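Endonuclease IV (Thermus thermophilus, PDB 3AAM) cleaves DNA phosphodiester bonds at apurinic or apyrimidinic sites during base excision repair, leaving a 3'-hydroxyl and a 5'-terminal sugar phosphate. Local coordinates at residues F6-A11 with T24-T29; A30-A35 with I246-R251. One frame throughout, in Å; residues are numbered along the deposited sequence.

Contact 1 of 2, residues F6-A11 with T24-T29; sequences FHLSIA and TALGLT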
ATOM      1  N   PHE A   6      -8.737   2.226  -5.683  1.00  7.18           N
ATOM      2  CA  PHE A   6      -8.553   0.780  -5.751  1.00  6.23           C
ATOM      3  C   PHE A   6      -7.215   0.476  -6.393  1.00  5.67           C
ATOM      4  O   PHE A   6      -6.486   1.373  -6.823  1.00  6.51           O
ATOM      5  CB  PHE A   6      -9.598   0.122  -6.659  1.00  6.53           C
ATOM      6  CG  PHE A   6     -11.021   0.389  -6.284  1.00  7.04           C
ATOM      7  CD1 PHE A   6     -11.451   0.267  -4.968  1.00  8.53           C
ATOM      8  CD2 PHE A   6     -11.955   0.696  -7.272  1.00  8.72           C
ATOM      9  CE1 PHE A   6     -12.792   0.438  -4.640  1.00  9.07           C
ATOM     10  CE2 PHE A   6     -13.297   0.869  -6.957  1.00  7.59           C
ATOM     11  CZ  PHE A   6     -13.719   0.740  -5.644  1.00  6.73           C
ATOM     12  N   HIS A   7      -6.913  -0.814  -6.467  1.00  7.25           N
ATOM     13  CA  HIS A   7      -5.719  -1.268  -7.144  1.00  8.16           C
ATOM     14  C   HIS A   7      -6.223  -1.560  -8.551  1.00  8.15           C
ATOM     15  O   HIS A   7      -7.135  -2.376  -8.737  1.00  9.52           O
ATOM     16  CB  HIS A   7      -5.162  -2.539  -6.509  1.00  7.71           C
ATOM     17  CG  HIS A   7      -3.838  -2.938  -7.073  1.00  8.79           C
ATOM     18  ND1 HIS A   7      -3.690  -3.407  -8.361  1.00 11.55           N
ATOM     19  CD2 HIS A   7      -2.592  -2.877  -6.548  1.00  7.78           C
ATOM     20  CE1 HIS A   7      -2.410  -3.618  -8.603  1.00  8.67           C
ATOM     21  NE2 HIS A   7      -1.721  -3.305  -7.521  1.00 10.96           N
ATOM     22  N   LEU A   8      -5.644  -0.874  -9.531  1.00  7.75           N
ATOM     23  CA  LEU A   8      -6.045  -1.009 -10.928  1.00  7.18           C
ATOM     24  C   LEU A   8      -5.045  -1.812 -11.751  1.00  8.43           C
ATOM     25  O   LEU A   8      -3.852  -1.837 -11.446  1.00  9.17           O
ATOM     26  CB  LEU A   8      -6.209   0.383 -11.545  1.00  6.61           C
ATOM     27  CG  LEU A   8      -7.088   1.367 -10.763  1.00  7.71           C
ATOM     28  CD1 LEU A   8      -7.030   2.739 -11.425  1.00  8.80           C
ATOM     29  CD2 LEU A   8      -8.517   0.850 -10.702  1.00  9.88           C
ATOM     30  N   SER A   9      -5.545  -2.443 -12.809  1.00  8.22           N
ATOM     31  CA  SER A   9      -4.718  -3.257 -13.691  1.00  9.63           C
ATOM     32  C   SER A   9      -3.911  -2.435 -14.684  1.00 11.10           C
ATOM     33  O   SER A   9      -4.323  -1.348 -15.090  1.00 12.29           O
ATOM     34  CB  SER A   9      -5.600  -4.243 -14.462  1.00  9.71           C
ATOM     35  OG  SER A   9      -4.841  -4.942 -15.430  1.00 11.37           O
ATOM     36  N   ILE A  10      -2.753  -2.961 -15.071  1.00 11.08           N
ATOM     37  CA  ILE A  10      -1.903  -2.291 -16.047  1.00 12.52           C
ATOM     38  C   ILE A  10      -1.702  -3.201 -17.251  1.00 13.36           C
ATOM     39  O   ILE A  10      -0.920  -2.893 -18.153  1.00 13.87           O
ATOM     40  CB  ILE A  10      -0.519  -1.923 -15.461  1.00 13.16           C
ATOM     41  CG1 ILE A  10       0.231  -3.184 -15.025  1.00 14.22           C
ATOM     42  CG2 ILE A  10      -0.692  -0.980 -14.282  1.00 12.18           C
ATOM     43  CD1 ILE A  10       1.695  -2.935 -14.703  1.00 16.14           C
ATOM     44  N   ALA A  11      -2.414  -4.324 -17.267  1.00 13.16           N
ATOM     45  CA  ALA A  11      -2.309  -5.273 -18.370  1.00 16.43           C
ATOM     46  C   ALA A  11      -3.019  -4.729 -19.607  1.00 16.95           C
ATOM     47  O   ALA A  11      -3.864  -3.842 -19.512  1.00 19.74           O
ATOM     48  CB  ALA A  11      -2.916  -6.612 -17.965  1.00 16.18           C
ATOM     49  N   THR A  24     -10.007   7.797 -13.635  1.00  9.66           N
ATOM     50  CA  THR A  24     -10.844   8.939 -13.978  1.00 11.00           C
ATOM     51  C   THR A  24     -12.270   8.493 -14.276  1.00 11.14           C
ATOM     52  O   THR A  24     -13.236   9.125 -13.844  1.00 11.82           O
ATOM     53  CB  THR A  24     -10.301   9.682 -15.214  1.00 11.94           C
ATOM     54  OG1 THR A  24      -8.978  10.155 -14.941  1.00 12.38           O
ATOM     55  CG2 THR A  24     -11.198  10.869 -15.557  1.00 13.34           C
ATOM     56  N   ALA A  25     -12.394   7.393 -15.010  1.00  9.57           N
ATOM     57  CA  ALA A  25     -13.702   6.867 -15.385  1.00 10.06           C
ATOM     58  C   ALA A  25     -14.524   6.443 -14.170  1.00 10.97           C
ATOM     59  O   ALA A  25     -15.739   6.663 -14.119  1.00 11.12           O
ATOM     60  CB  ALA A  25     -13.530   5.693 -16.344  1.00  9.26           C
ATOM     61  N   LEU A  26     -13.859   5.835 -13.189  1.00  9.64           N
ATOM     62  CA  LEU A  26     -14.538   5.388 -11.978  1.00  9.34           C
ATOM     63  C   LEU A  26     -14.801   6.531 -11.007  1.00  9.16           C
ATOM     64  O   LEU A  26     -15.648   6.415 -10.124  1.00 10.15           O
ATOM     65  CB  LEU A  26     -13.701   4.323 -11.268  1.00 10.06           C
ATOM     66  CG  LEU A  26     -13.610   2.946 -11.920  1.00  9.77           C
ATOM     67  CD1 LEU A  26     -12.603   2.088 -11.163  1.00 12.39           C
ATOM     68  CD2 LEU A  26     -14.992   2.299 -11.915  1.00 13.10           C
ATOM     69  N   GLY A  27     -14.069   7.628 -11.166  1.00  9.10           N
ATOM     70  CA  GLY A  27     -14.239   8.756 -10.271  1.00  8.64           C
ATOM     71  C   GLY A  27     -13.416   8.606  -9.001  1.00  7.80           C
ATOM     72  O   GLY A  27     -13.772   9.152  -7.959  1.00  7.97           O
ATOM     73  N   LEU A  28     -12.321   7.859  -9.080  1.00  7.55           N
ATOM     74  CA  LEU A  28     -11.453   7.668  -7.916  1.00  6.89           C
ATOM     75  C   LEU A  28     -10.640   8.934  -7.676  1.00  8.07           C
ATOM     76  O   LEU A  28     -10.466   9.746  -8.584  1.00 10.05           O
ATOM     77  CB  LEU A  28     -10.470   6.516  -8.154  1.00  6.62           C
ATOM     78  CG  LEU A  28     -11.014   5.162  -8.592  1.00  6.80           C
ATOM     79  CD1 LEU A  28      -9.867   4.170  -8.677  1.00  8.27           C
ATOM     80  CD2 LEU A  28     -12.060   4.675  -7.604  1.00  6.14           C
ATOM     81  N   THR A  29     -10.144   9.111  -6.454  1.00  7.78           N
ATOM     82  CA  THR A  29      -9.324  10.280  -6.167  1.00  7.66           C
ATOM     83  C   THR A  29      -7.902   9.878  -5.787  1.00  8.28           C
ATOM     84  O   THR A  29      -7.111  10.687  -5.300  1.00  9.06           O
ATOM     85  CB  THR A  29      -9.956  11.182  -5.079  1.00  9.77           C
ATOM     86  OG1 THR A  29     -10.307  10.406  -3.930  1.00 10.54           O
ATOM     87  CG2 THR A  29     -11.214  11.855  -5.631  1.00  8.18           C
TER
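Leu28 is the hub of this contact, and its two methyls have separate jobs. CD2 meets the ring of Phe6, 4.0 Å from CD2 of Phe6, approaching it obliquely. CD1 meets Leu8 tip to tip, with Leu28 CD1 and Leu8 CD2 4.1 Å apart. Leu26 adds a third branch. Its CD1 sits at the edge of the Phe6 ring, near the ring plane, 4.2 Å from CD2 of Phe6. The same Leu26 CD1 also touches Leu8 CD2, at 4.3 Å. Both leucines of 24-29 cross the Phe6 side chain at about a right angle. In Leu28, CG stands anti to the carbonyl carbon (chi1 -53°), which carries the methyls across to 6-11.

No hydrogen bond joins the two segments. Leu28 CD1 packs 3.7 Å from the backbone N of Phe6, a buried N with no partner in the model.

The turn at Gly27 brings Leu28 round to the loop, beside Leu26 from the last helical turn. Gly27, with positive phi, is the C-prime residue of a Schellman motif that ends helix 15-26. Helix 253-267 packs on Phe6 and Leu28 through Leu260, and Arg251 touches Phe6, Leu8 and Leu26. The contact thus joins the loop after strand 3-6 to the end of the first barrel helix. It holds by apolar packing alone, so shape and burial, not directed bonds, set its fit.

Contact 2 of 2, residues A30-A35 with I246-R251; sequences AFQIFA and ILETPR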
ATOM      1  N   ALA A  30      -7.589   8.614  -6.053  1.00  7.03           N
ATOM      2  CA  ALA A  30      -6.273   8.037  -5.809  1.00  5.43           C
ATOM      3  C   ALA A  30      -6.302   6.636  -6.396  1.00  5.05           C
ATOM      4  O   ALA A  30      -7.376   6.068  -6.586  1.00  6.24           O
ATOM      5  CB  ALA A  30      -5.985   7.973  -4.312  1.00  6.79           C
ATOM      6  N   PHE A  31      -5.134   6.082  -6.706  1.00  5.12           N
ATOM      7  CA  PHE A  31      -5.088   4.725  -7.237  1.00  5.10           C
ATOM      8  C   PHE A  31      -3.744   4.049  -7.011  1.00  6.26           C
ATOM      9  O   PHE A  31      -2.748   4.696  -6.679  1.00  7.73           O
ATOM     10  CB  PHE A  31      -5.478   4.692  -8.729  1.00  6.52           C
ATOM     11  CG  PHE A  31      -4.454   5.284  -9.656  1.00  6.51           C
ATOM     12  CD1 PHE A  31      -3.468   4.486 -10.234  1.00  7.94           C
ATOM     13  CD2 PHE A  31      -4.483   6.637  -9.969  1.00  8.12           C
ATOM     14  CE1 PHE A  31      -2.525   5.034 -11.113  1.00  8.42           C
ATOM     15  CE2 PHE A  31      -3.549   7.189 -10.843  1.00  7.19           C
ATOM     16  CZ  PHE A  31      -2.569   6.388 -11.415  1.00  8.77           C
ATOM     17  N   GLN A  32      -3.740   2.734  -7.177  1.00  5.42           N
ATOM     18  CA  GLN A  32      -2.550   1.924  -6.976  1.00  6.34           C
ATOM     19  C   GLN A  32      -2.412   0.934  -8.122  1.00  4.98           C
ATOM     20  O   GLN A  32      -3.405   0.457  -8.654  1.00  6.16           O
ATOM     21  CB  GLN A  32      -2.678   1.181  -5.642  1.00  7.08           C
ATOM     22  CG  GLN A  32      -1.557   0.211  -5.327  1.00  7.16           C
ATOM     23  CD  GLN A  32      -1.691  -0.375  -3.937  1.00  6.66           C
ATOM     24  OE1 GLN A  32      -1.374   0.279  -2.944  1.00  7.82           O
ATOM     25  NE2 GLN A  32      -2.182  -1.607  -3.858  1.00  7.60           N
ATOM     26  N   ILE A  33      -1.170   0.637  -8.490  1.00  6.54           N
ATOM     27  CA  ILE A  33      -0.871  -0.306  -9.559  1.00  7.01           C
ATOM     28  C   ILE A  33       0.400  -1.070  -9.218  1.00  8.35           C
ATOM     29  O   ILE A  33       1.094  -0.740  -8.253  1.00  7.43           O
ATOM     30  CB  ILE A  33      -0.594   0.416 -10.893  1.00  6.73           C
ATOM     31  CG1 ILE A  33       0.541   1.430 -10.702  1.00  7.90           C
ATOM     32  CG2 ILE A  33      -1.851   1.113 -11.402  1.00  9.21           C
ATOM     33  CD1 ILE A  33       1.070   2.022 -12.007  1.00  9.69           C
ATOM     34  N   PHE A  34       0.686  -2.104 -10.002  1.00  8.28           N
ATOM     35  CA  PHE A  34       1.917  -2.870  -9.846  1.00  7.53           C
ATOM     36  C   PHE A  34       2.804  -2.275 -10.934  1.00 10.05           C
ATOM     37  O   PHE A  34       2.305  -1.574 -11.816  1.00 11.70           O
ATOM     38  CB  PHE A  34       1.708  -4.357 -10.150  1.00  9.18           C
ATOM     39  CG  PHE A  34       0.954  -5.109  -9.090  1.00  9.21           C
ATOM     40  CD1 PHE A  34       1.393  -5.118  -7.772  1.00 10.39           C
ATOM     41  CD2 PHE A  34      -0.179  -5.846  -9.424  1.00 10.64           C
ATOM     42  CE1 PHE A  34       0.716  -5.852  -6.797  1.00 11.35           C
ATOM     43  CE2 PHE A  34      -0.866  -6.586  -8.456  1.00 10.74           C
ATOM     44  CZ  PHE A  34      -0.416  -6.586  -7.142  1.00 12.97           C
ATOM     45  N   ALA A  35       4.106  -2.541 -10.873  1.00  8.77           N
ATOM     46  CA  ALA A  35       5.032  -2.043 -11.890  1.00  9.04           C
ATOM     47  C   ALA A  35       5.303  -3.143 -12.915  1.00  9.48           C
ATOM     48  O   ALA A  35       5.966  -2.919 -13.930  1.00  8.92           O
ATOM     49  CB  ALA A  35       6.333  -1.586 -11.240  1.00 10.96           C
ATOM     50  N   ILE A 246      -6.373   3.236   0.023  1.00  4.68           N
ATOM     51  CA  ILE A 246      -6.492   2.275  -1.070  1.00  4.81           C
ATOM     52  C   ILE A 246      -7.074   0.954  -0.577  1.00  5.30           C
ATOM     53  O   ILE A 246      -6.583   0.371   0.392  1.00  6.55           O
ATOM     54  CB  ILE A 246      -5.102   1.982  -1.714  1.00  6.33           C
ATOM     55  CG1 ILE A 246      -4.527   3.254  -2.342  1.00  6.90           C
ATOM     56  CG2 ILE A 246      -5.225   0.887  -2.763  1.00  7.14           C
ATOM     57  CD1 ILE A 246      -5.365   3.818  -3.491  1.00  8.47           C
ATOM     58  N   LEU A 247      -8.124   0.487  -1.245  1.00  5.56           N
ATOM     59  CA  LEU A 247      -8.757  -0.784  -0.908  1.00  6.00           C
ATOM     60  C   LEU A 247      -8.142  -1.810  -1.855  1.00  6.26           C
ATOM     61  O   LEU A 247      -7.950  -1.522  -3.039  1.00  7.76           O
ATOM     62  CB  LEU A 247     -10.272  -0.706  -1.129  1.00  6.90           C
ATOM     63  CG  LEU A 247     -11.055  -1.987  -0.833  1.00  5.64           C
ATOM     64  CD1 LEU A 247     -10.925  -2.371   0.640  1.00  7.24           C
ATOM     65  CD2 LEU A 247     -12.518  -1.770  -1.194  1.00  9.21           C
ATOM     66  N   GLU A 248      -7.815  -2.989  -1.330  1.00  7.30           N
ATOM     67  CA  GLU A 248      -7.199  -4.049  -2.128  1.00  6.95           C
ATOM     68  C   GLU A 248      -8.058  -5.308  -2.070  1.00  6.96           C
ATOM     69  O   GLU A 248      -7.773  -6.228  -1.309  1.00  6.99           O
ATOM     70  CB  GLU A 248      -5.801  -4.360  -1.591  1.00  8.80           C
ATOM     71  CG  GLU A 248      -4.885  -3.150  -1.446  1.00  8.09           C
ATOM     72  CD  GLU A 248      -3.541  -3.521  -0.849  1.00  8.95           C
ATOM     73  OE1 GLU A 248      -3.527  -4.212   0.194  1.00  9.23           O
ATOM     74  OE2 GLU A 248      -2.505  -3.122  -1.414  1.00  9.45           O
ATOM     75  N   THR A 249      -9.115  -5.340  -2.872  1.00  5.96           N
ATOM     76  CA  THR A 249     -10.020  -6.481  -2.894  1.00  5.60           C
ATOM     77  C   THR A 249     -10.406  -6.805  -4.335  1.00  6.46           C
ATOM     78  O   THR A 249     -10.074  -6.060  -5.248  1.00  6.55           O
ATOM     79  CB  THR A 249     -11.279  -6.175  -2.075  1.00  6.57           C
ATOM     80  OG1 THR A 249     -11.911  -5.003  -2.606  1.00  9.50           O
ATOM     81  CG2 THR A 249     -10.919  -5.942  -0.619  1.00  7.94           C
ATOM     82  N   PRO A 250     -11.104  -7.930  -4.556  1.00  6.79           N
ATOM     83  CA  PRO A 250     -11.512  -8.312  -5.912  1.00  7.57           C
ATOM     84  C   PRO A 250     -12.186  -7.179  -6.687  1.00  8.31           C
ATOM     85  O   PRO A 250     -13.012  -6.442  -6.142  1.00  7.22           O
ATOM     86  CB  PRO A 250     -12.432  -9.498  -5.663  1.00  7.51           C
ATOM     87  CG  PRO A 250     -11.778 -10.152  -4.478  1.00  7.86           C
ATOM     88  CD  PRO A 250     -11.499  -8.963  -3.581  1.00  6.44           C
ATOM     89  N   ARG A 251     -11.836  -7.070  -7.965  1.00  7.22           N
ATOM     90  CA  ARG A 251     -12.352  -6.015  -8.830  1.00  8.36           C
ATOM     91  C   ARG A 251     -13.449  -6.479  -9.780  1.00  7.54           C
ATOM     92  O   ARG A 251     -13.498  -7.642 -10.170  1.00  9.26           O
ATOM     93  CB  ARG A 251     -11.202  -5.437  -9.650  1.00  8.09           C
ATOM     94  CG  ARG A 251     -10.066  -4.842  -8.817  1.00  8.87           C
ATOM     95  CD  ARG A 251     -10.508  -3.541  -8.168  1.00  8.96           C
ATOM     96  NE  ARG A 251     -11.263  -2.741  -9.125  1.00  8.14           N
ATOM     97  CZ  ARG A 251     -10.776  -2.297 -10.279  1.00  6.93           C
ATOM     98  NH1 ARG A 251      -9.519  -2.550 -10.622  1.00  8.66           N
ATOM     99  NH2 ARG A 251     -11.567  -1.648 -11.122  1.00  8.63           N
TER
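Gln32 reaches across to Glu248 with its side-chain amide. Its NE2 donates to OE2 of Glu248 over 2.9 Å, nearly straight at 171°. The oxygen lies almost in the amide plane and receives the bond on its anti lone pair, away from OE1. The carboxylate itself is turned 69° from that plane. Gln32 gets there with CG anti to the backbone N (chi1 176°) and an extended chain.

The tightly packed part is around Ile246. Its CG2 fits against CB of Gln32 at 3.9 Å. Its CD1 points the other way along strand 31-34 and rests 3.9 Å from CA of Phe31. CB of Ala30 closes the row, 4.3 Å from Ile246 CD1. This part is buried and apolar.

The Glu248 side is more open. Glu248 is partly exposed and makes no apolar packing with 30-35 comparable to that of Ile246. Its side chain comes about 3 Å from a bound phosphate at the nearest atoms. A leucine in place of Gln32 has no amide N-H to offer, and the carboxylate of Glu248 would probably be freer to turn beside the metal site.

The two strands are not paired directly: strand 3-6 pairs with 244-247, and Phe6 hydrogen-bonds to Gln32. Side chains from strand 31-34 and from the end of 244-247 meet inside a TIM barrel, whose interior leads up to the manganese site, as in the AP endonuclease 2 family.

Contacts 1 and 2 follow each other along the chain: helix 15-26 and strand 31-34 are joined by a turn starting at Gly27. Their centres lie 8 Å apart. Gln32 is the joint between them. Its backbone hydrogen-bonds to 6-11, Leu8 N to Gln32 O at 2.7 Å and Gln32 N to Phe6 O at 3.1 Å, while its side chain serves contact 2. Contact 1 packs outside strand 31-34, against helices 15-26 and 253-267. Contact 2 faces the barrel interior. The metal site, His172, Asp217 and His219, is nearer contact 2: the Glu248 side chain is about 5 Å from the manganese at the nearest atoms, whereas Phe6 and His219 are about 11 Å apart, side chain to side chain.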